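PDB 3IT8: 2L protein from Yaba-like disease virus, which probably binds host tumour necrosis factor through a fold resembling that of MHC class I molecules. Local coordinates for residues T31-V44 against G61-M73. Numbering follows the deposited sequence.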
loop_
_atom_site.group_PDB
_atom_site.type_symbol
_atom_site.label_atom_id
_atom_site.label_comp_id
_atom_site.label_asym_id
_atom_site.label_seq_id
_atom_site.Cartn_x
_atom_site.Cartn_y
_atom_site.Cartn_z
ATOM N N THR D 31 -12.016 30.481 29.347
ATOM C CA THR D 31 -13.303 30.277 29.988
ATOM C C THR D 31 -13.185 30.078 31.477
ATOM O O THR D 31 -12.268 29.405 31.943
ATOM C CB THR D 31 -13.988 29.033 29.443
ATOM O OG1 THR D 31 -14.347 29.252 28.084
ATOM C CG2 THR D 31 -15.225 28.712 30.224
ATOM N N LYS D 32 -14.111 30.675 32.221
ATOM C CA LYS D 32 -14.155 30.484 33.658
ATOM C C LYS D 32 -15.573 30.086 33.981
ATOM O O LYS D 32 -16.526 30.688 33.477
ATOM C CB LYS D 32 -13.821 31.745 34.436
ATOM C CG LYS D 32 -13.943 31.519 35.933
ATOM C CD LYS D 32 -13.687 32.772 36.740
ATOM C CE LYS D 32 -13.873 32.503 38.215
ATOM N NZ LYS D 32 -13.737 33.747 39.018
ATOM N N ILE D 33 -15.710 29.056 34.803
ATOM C CA ILE D 33 -17.015 28.577 35.216
ATOM C C ILE D 33 -16.987 28.322 36.712
ATOM O O ILE D 33 -15.993 27.827 37.247
ATOM C CB ILE D 33 -17.386 27.275 34.482
ATOM C CG1 ILE D 33 -17.631 27.573 32.997
ATOM C CG2 ILE D 33 -18.625 26.633 35.140
ATOM C CD1 ILE D 33 -17.810 26.315 32.153
ATOM N N SER D 34 -18.061 28.688 37.399
ATOM C CA SER D 34 -18.132 28.462 38.836
ATOM C C SER D 34 -19.507 27.932 39.215
ATOM O O SER D 34 -20.501 28.201 38.538
ATOM C CB SER D 34 -17.808 29.742 39.593
ATOM O OG SER D 34 -18.520 30.820 39.044
ATOM N N TYR D 35 -19.543 27.150 40.287
ATOM C CA TYR D 35 -20.767 26.541 40.755
ATOM C C TYR D 35 -21.643 27.547 41.474
ATOM O O TYR D 35 -21.220 28.131 42.462
ATOM C CB TYR D 35 -20.436 25.391 41.692
ATOM C CG TYR D 35 -21.645 24.617 42.110
ATOM C CD1 TYR D 35 -22.311 23.800 41.208
ATOM C CD2 TYR D 35 -22.133 24.702 43.416
ATOM C CE1 TYR D 35 -23.438 23.076 41.595
ATOM C CE2 TYR D 35 -23.261 23.979 43.816
ATOM C CZ TYR D 35 -23.906 23.169 42.900
ATOM O OH TYR D 35 -25.012 22.448 43.289
ATOM N N ASN D 36 -22.858 27.751 40.963
ATOM C CA ASN D 36 -23.830 28.671 41.544
ATOM C C ASN D 36 -24.624 27.942 42.641
ATOM O O ASN D 36 -25.406 27.029 42.346
ATOM C CB ASN D 36 -24.777 29.133 40.455
ATOM C CG ASN D 36 -25.783 30.104 40.960
ATOM O OD1 ASN D 36 -26.481 29.836 41.927
ATOM N ND2 ASN D 36 -25.878 31.247 40.307
ATOM N N HIS D 37 -24.440 28.338 43.899
ATOM C CA HIS D 37 -25.131 27.684 45.011
ATOM C C HIS D 37 -26.631 27.885 45.082
ATOM O O HIS D 37 -27.363 27.038 45.606
ATOM C CB HIS D 37 -24.493 28.101 46.315
ATOM C CG HIS D 37 -23.153 27.487 46.526
ATOM N ND1 HIS D 37 -22.995 26.180 46.939
ATOM C CD2 HIS D 37 -21.909 27.971 46.309
ATOM C CE1 HIS D 37 -21.707 25.885 46.965
ATOM N NE2 HIS D 37 -21.027 26.954 46.587
ATOM N N GLU D 38 -27.090 29.012 44.561
ATOM C CA GLU D 38 -28.504 29.306 44.529
ATOM C C GLU D 38 -29.136 28.355 43.506
ATOM O O GLU D 38 -30.021 27.589 43.855
ATOM C CB GLU D 38 -28.703 30.757 44.102
ATOM C CG GLU D 38 -30.007 31.382 44.545
ATOM C CD GLU D 38 -30.101 32.851 44.158
ATOM O OE1 GLU D 38 -30.149 33.146 42.942
ATOM O OE2 GLU D 38 -30.117 33.712 45.066
ATOM N N THR D 39 -28.645 28.392 42.265
ATOM C CA THR D 39 -29.151 27.584 41.169
ATOM C C THR D 39 -28.795 26.102 41.220
ATOM O O THR D 39 -29.564 25.262 40.741
ATOM C CB THR D 39 -28.658 28.153 39.846
ATOM O OG1 THR D 39 -29.204 29.459 39.676
ATOM C CG2 THR D 39 -29.081 27.288 38.696
ATOM N N ARG D 40 -27.632 25.784 41.785
ATOM C CA ARG D 40 -27.164 24.401 41.893
ATOM C C ARG D 40 -26.571 23.822 40.607
ATOM O O ARG D 40 -26.654 22.624 40.361
ATOM C CB ARG D 40 -28.294 23.503 42.391
ATOM C CG ARG D 40 -28.715 23.829 43.794
ATOM C CD ARG D 40 -27.530 23.707 44.746
ATOM N NE ARG D 40 -27.857 24.164 46.095
ATOM C CZ ARG D 40 -28.730 23.572 46.916
ATOM N NH1 ARG D 40 -29.383 22.481 46.540
ATOM N NH2 ARG D 40 -28.966 24.077 48.118
ATOM N N HIS D 41 -25.973 24.678 39.792
ATOM C CA HIS D 41 -25.332 24.252 38.552
ATOM C C HIS D 41 -24.275 25.313 38.205
ATOM O O HIS D 41 -24.229 26.369 38.839
ATOM C CB HIS D 41 -26.375 24.065 37.426
ATOM C CG HIS D 41 -26.940 25.334 36.870
ATOM N ND1 HIS D 41 -28.097 25.358 36.127
ATOM C CD2 HIS D 41 -26.487 26.607 36.894
ATOM C CE1 HIS D 41 -28.334 26.589 35.715
ATOM N NE2 HIS D 41 -27.370 27.368 36.167
ATOM N N GLY D 42 -23.419 25.051 37.222
ATOM C CA GLY D 42 -22.396 26.027 36.889
ATOM C C GLY D 42 -22.849 27.178 36.011
ATOM O O GLY D 42 -23.884 27.098 35.357
ATOM N N ASN D 43 -22.073 28.262 36.007
ATOM C CA ASN D 43 -22.355 29.445 35.183
ATOM C C ASN D 43 -21.063 29.913 34.563
ATOM O O ASN D 43 -20.010 29.899 35.215
ATOM C CB ASN D 43 -22.892 30.608 36.006
ATOM C CG ASN D 43 -24.258 30.343 36.569
ATOM O OD1 ASN D 43 -25.144 29.812 35.884
ATOM N ND2 ASN D 43 -24.456 30.728 37.826
ATOM N N VAL D 44 -21.121 30.337 33.308
ATOM C CA VAL D 44 -19.908 30.824 32.666
ATOM C C VAL D 44 -19.728 32.242 33.138
ATOM O O VAL D 44 -20.603 33.078 32.916
ATOM C CB VAL D 44 -20.028 30.832 31.144
ATOM C CG1 VAL D 44 -18.784 31.443 30.543
ATOM C CG2 VAL D 44 -20.221 29.420 30.640
ATOM N N GLY D 61 -18.747 19.609 25.506
ATOM C CA GLY D 61 -20.026 20.295 25.583
ATOM C C GLY D 61 -20.550 20.361 27.005
ATOM O O GLY D 61 -19.891 19.877 27.924
ATOM N N ASN D 62 -21.728 20.951 27.196
ATOM C CA ASN D 62 -22.321 21.085 28.532
ATOM C C ASN D 62 -21.373 21.888 29.395
ATOM O O ASN D 62 -21.083 21.500 30.525
ATOM C CB ASN D 62 -22.510 19.729 29.199
ATOM C CG ASN D 62 -23.127 18.715 28.285
ATOM O OD1 ASN D 62 -23.390 18.995 27.120
ATOM N ND2 ASN D 62 -23.359 17.517 28.802
ATOM N N ASP D 63 -20.890 23.004 28.864
ATOM C CA ASP D 63 -19.956 23.835 29.593
ATOM C C ASP D 63 -18.895 22.932 30.185
ATOM O O ASP D 63 -18.768 22.833 31.408
ATOM C CB ASP D 63 -20.671 24.610 30.694
ATOM C CG ASP D 63 -21.770 25.486 30.152
ATOM O OD1 ASP D 63 -21.481 26.320 29.268
ATOM O OD2 ASP D 63 -22.924 25.336 30.603
ATOM N N TYR D 64 -18.168 22.249 29.301
ATOM C CA TYR D 64 -17.073 21.367 29.700
ATOM C C TYR D 64 -17.472 20.284 30.693
ATOM O O TYR D 64 -16.666 19.905 31.551
ATOM C CB TYR D 64 -15.927 22.191 30.304
ATOM C CG TYR D 64 -15.457 23.333 29.428
ATOM C CD1 TYR D 64 -16.269 24.440 29.194
ATOM C CD2 TYR D 64 -14.199 23.296 28.816
ATOM C CE1 TYR D 64 -15.856 25.478 28.379
ATOM C CE2 TYR D 64 -13.768 24.327 27.999
ATOM C CZ TYR D 64 -14.602 25.419 27.783
ATOM O OH TYR D 64 -14.174 26.455 26.977
ATOM N N ASN D 65 -18.698 19.775 30.567
ATOM C CA ASN D 65 -19.196 18.748 31.474
ATOM C C ASN D 65 -18.978 19.196 32.916
ATOM O O ASN D 65 -18.676 18.368 33.778
ATOM C CB ASN D 65 -18.454 17.436 31.246
ATOM C CG ASN D 65 -18.651 16.890 29.854
ATOM O OD1 ASN D 65 -17.688 16.592 29.162
ATOM N ND2 ASN D 65 -19.900 16.744 29.437
ATOM N N PHE D 66 -19.125 20.498 33.178
ATOM C CA PHE D 66 -18.912 21.032 34.522
ATOM C C PHE D 66 -19.785 20.427 35.618
ATOM O O PHE D 66 -19.275 19.998 36.652
ATOM C CB PHE D 66 -19.096 22.543 34.553
ATOM C CG PHE D 66 -18.775 23.142 35.876
ATOM C CD1 PHE D 66 -17.468 23.425 36.223
ATOM C CD2 PHE D 66 -19.772 23.367 36.806
ATOM C CE1 PHE D 66 -17.153 23.927 37.488
ATOM C CE2 PHE D 66 -19.468 23.869 38.076
ATOM C CZ PHE D 66 -18.158 24.148 38.415
ATOM N N ASN D 67 -21.095 20.403 35.408
ATOM C CA ASN D 67 -21.981 19.849 36.416
ATOM C C ASN D 67 -21.552 18.430 36.730
ATOM O O ASN D 67 -21.505 18.050 37.897
ATOM C CB ASN D 67 -23.432 19.867 35.938
ATOM C CG ASN D 67 -23.902 21.256 35.565
ATOM O OD1 ASN D 67 -23.486 22.237 36.164
ATOM N ND2 ASN D 67 -24.781 21.346 34.581
ATOM N N PHE D 68 -21.222 17.651 35.699
ATOM C CA PHE D 68 -20.795 16.269 35.914
ATOM C C PHE D 68 -19.582 16.202 36.831
ATOM O O PHE D 68 -19.601 15.520 37.854
ATOM C CB PHE D 68 -20.453 15.592 34.598
ATOM C CG PHE D 68 -19.715 14.297 34.768
ATOM C CD1 PHE D 68 -20.406 13.114 34.990
ATOM C CD2 PHE D 68 -18.312 14.266 34.738
ATOM C CE1 PHE D 68 -19.730 11.914 35.181
ATOM C CE2 PHE D 68 -17.621 13.069 34.932
ATOM C CZ PHE D 68 -18.337 11.885 35.154
ATOM N N TRP D 69 -18.526 16.917 36.461
ATOM C CA TRP D 69 -17.307 16.914 37.250
ATOM C C TRP D 69 -17.471 17.512 38.643
ATOM O O TRP D 69 -17.019 16.941 39.639
ATOM C CB TRP D 69 -16.193 17.639 36.493
ATOM C CG TRP D 69 -15.675 16.852 35.326
ATOM C CD1 TRP D 69 -15.746 17.189 34.000
ATOM C CD2 TRP D 69 -15.043 15.562 35.377
ATOM N NE1 TRP D 69 -15.204 16.193 33.225
ATOM C CE2 TRP D 69 -14.762 15.181 34.042
ATOM C CE3 TRP D 69 -14.687 14.690 36.424
ATOM C CZ2 TRP D 69 -14.137 13.958 33.723
ATOM C CZ3 TRP D 69 -14.067 13.476 36.106
ATOM C CH2 TRP D 69 -13.800 13.126 34.765
ATOM N N TYR D 70 -18.113 18.665 38.729
ATOM C CA TYR D 70 -18.304 19.281 40.031
ATOM C C TYR D 70 -18.902 18.268 41.000
ATOM O O TYR D 70 -18.386 18.029 42.089
ATOM C CB TYR D 70 -19.243 20.476 39.934
ATOM C CG TYR D 70 -19.630 20.982 41.293
ATOM C CD1 TYR D 70 -18.751 21.766 42.038
ATOM C CD2 TYR D 70 -20.841 20.608 41.874
ATOM C CE1 TYR D 70 -19.061 22.164 43.329
ATOM C CE2 TYR D 70 -21.167 20.989 43.161
ATOM C CZ TYR D 70 -20.267 21.770 43.888
ATOM O OH TYR D 70 -20.548 22.151 45.181
ATOM N N SER D 71 -20.009 17.676 40.586
ATOM C CA SER D 71 -20.696 16.707 41.410
ATOM C C SER D 71 -19.837 15.490 41.774
ATOM O O SER D 71 -19.735 15.123 42.940
ATOM C CB SER D 71 -21.966 16.258 40.701
ATOM O OG SER D 71 -22.561 15.199 41.416
ATOM N N LEU D 72 -19.219 14.873 40.775
ATOM C CA LEU D 72 -18.410 13.696 41.012
ATOM C C LEU D 72 -17.175 14.020 41.823
ATOM O O LEU D 72 -16.694 13.188 42.570
ATOM C CB LEU D 72 -18.015 13.052 39.684
ATOM C CG LEU D 72 -17.176 11.786 39.825
ATOM C CD1 LEU D 72 -17.855 10.779 40.744
ATOM C CD2 LEU D 72 -16.951 11.210 38.451
ATOM N N MET D 73 -16.645 15.226 41.673
ATOM C CA MET D 73 -15.459 15.615 42.431
ATOM C C MET D 73 -15.857 15.931 43.860
ATOM O O MET D 73 -15.120 15.673 44.800
ATOM C CB MET D 73 -14.797 16.823 41.800
ATOM C CG MET D 73 -14.197 16.508 40.469
ATOM S SD MET D 73 -13.242 17.852 39.823
ATOM C CE MET D 73 -11.963 17.935 41.081
#
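Tyr35 and Tyr70 form a face-to-face stack, Tyr70 CE2 lying over the centre of the Tyr35 ring, with centroids 3.8 Å apart and planes only 11° from parallel, where helix 61-82 crosses edge strand 41-47 and its neighbour 28-36. A hydrogen bond between Tyr70 OH and Tyr17 O holds the hydroxyl end of the Tyr70 ring. The contact is a worked example of how an MHC-like platform joins helix to floor. One turn back along the helix, Phe66 forms the tightly packed centre. With its CG anti to the backbone N (chi1 -175°), the ring reaches the sheet and receives Ile33 CG2 over one face, 3.6 Å from its centroid in a CH-pi contact. Gly42 CA approaches Phe66 CD2 obliquely at 3.7 Å. Phe21 of strand 18-25 touches both Ile33 and Phe66.

On the solvent side, where Asn67, Asp63 and Val44 are exposed, the contact is looser and more polar. Asn67 OD1 accepts Gly42 N in the carbonyl plane at 3.0 Å, with an N-H...O angle of 165°. Farther along, Val44 and poorly ordered Asp63 touch through CG2 and OD1. Most of the buried surface is thus aromatic and aliphatic, while the nearly straight Asn67 bond is consistent with setting the helix against Gly42.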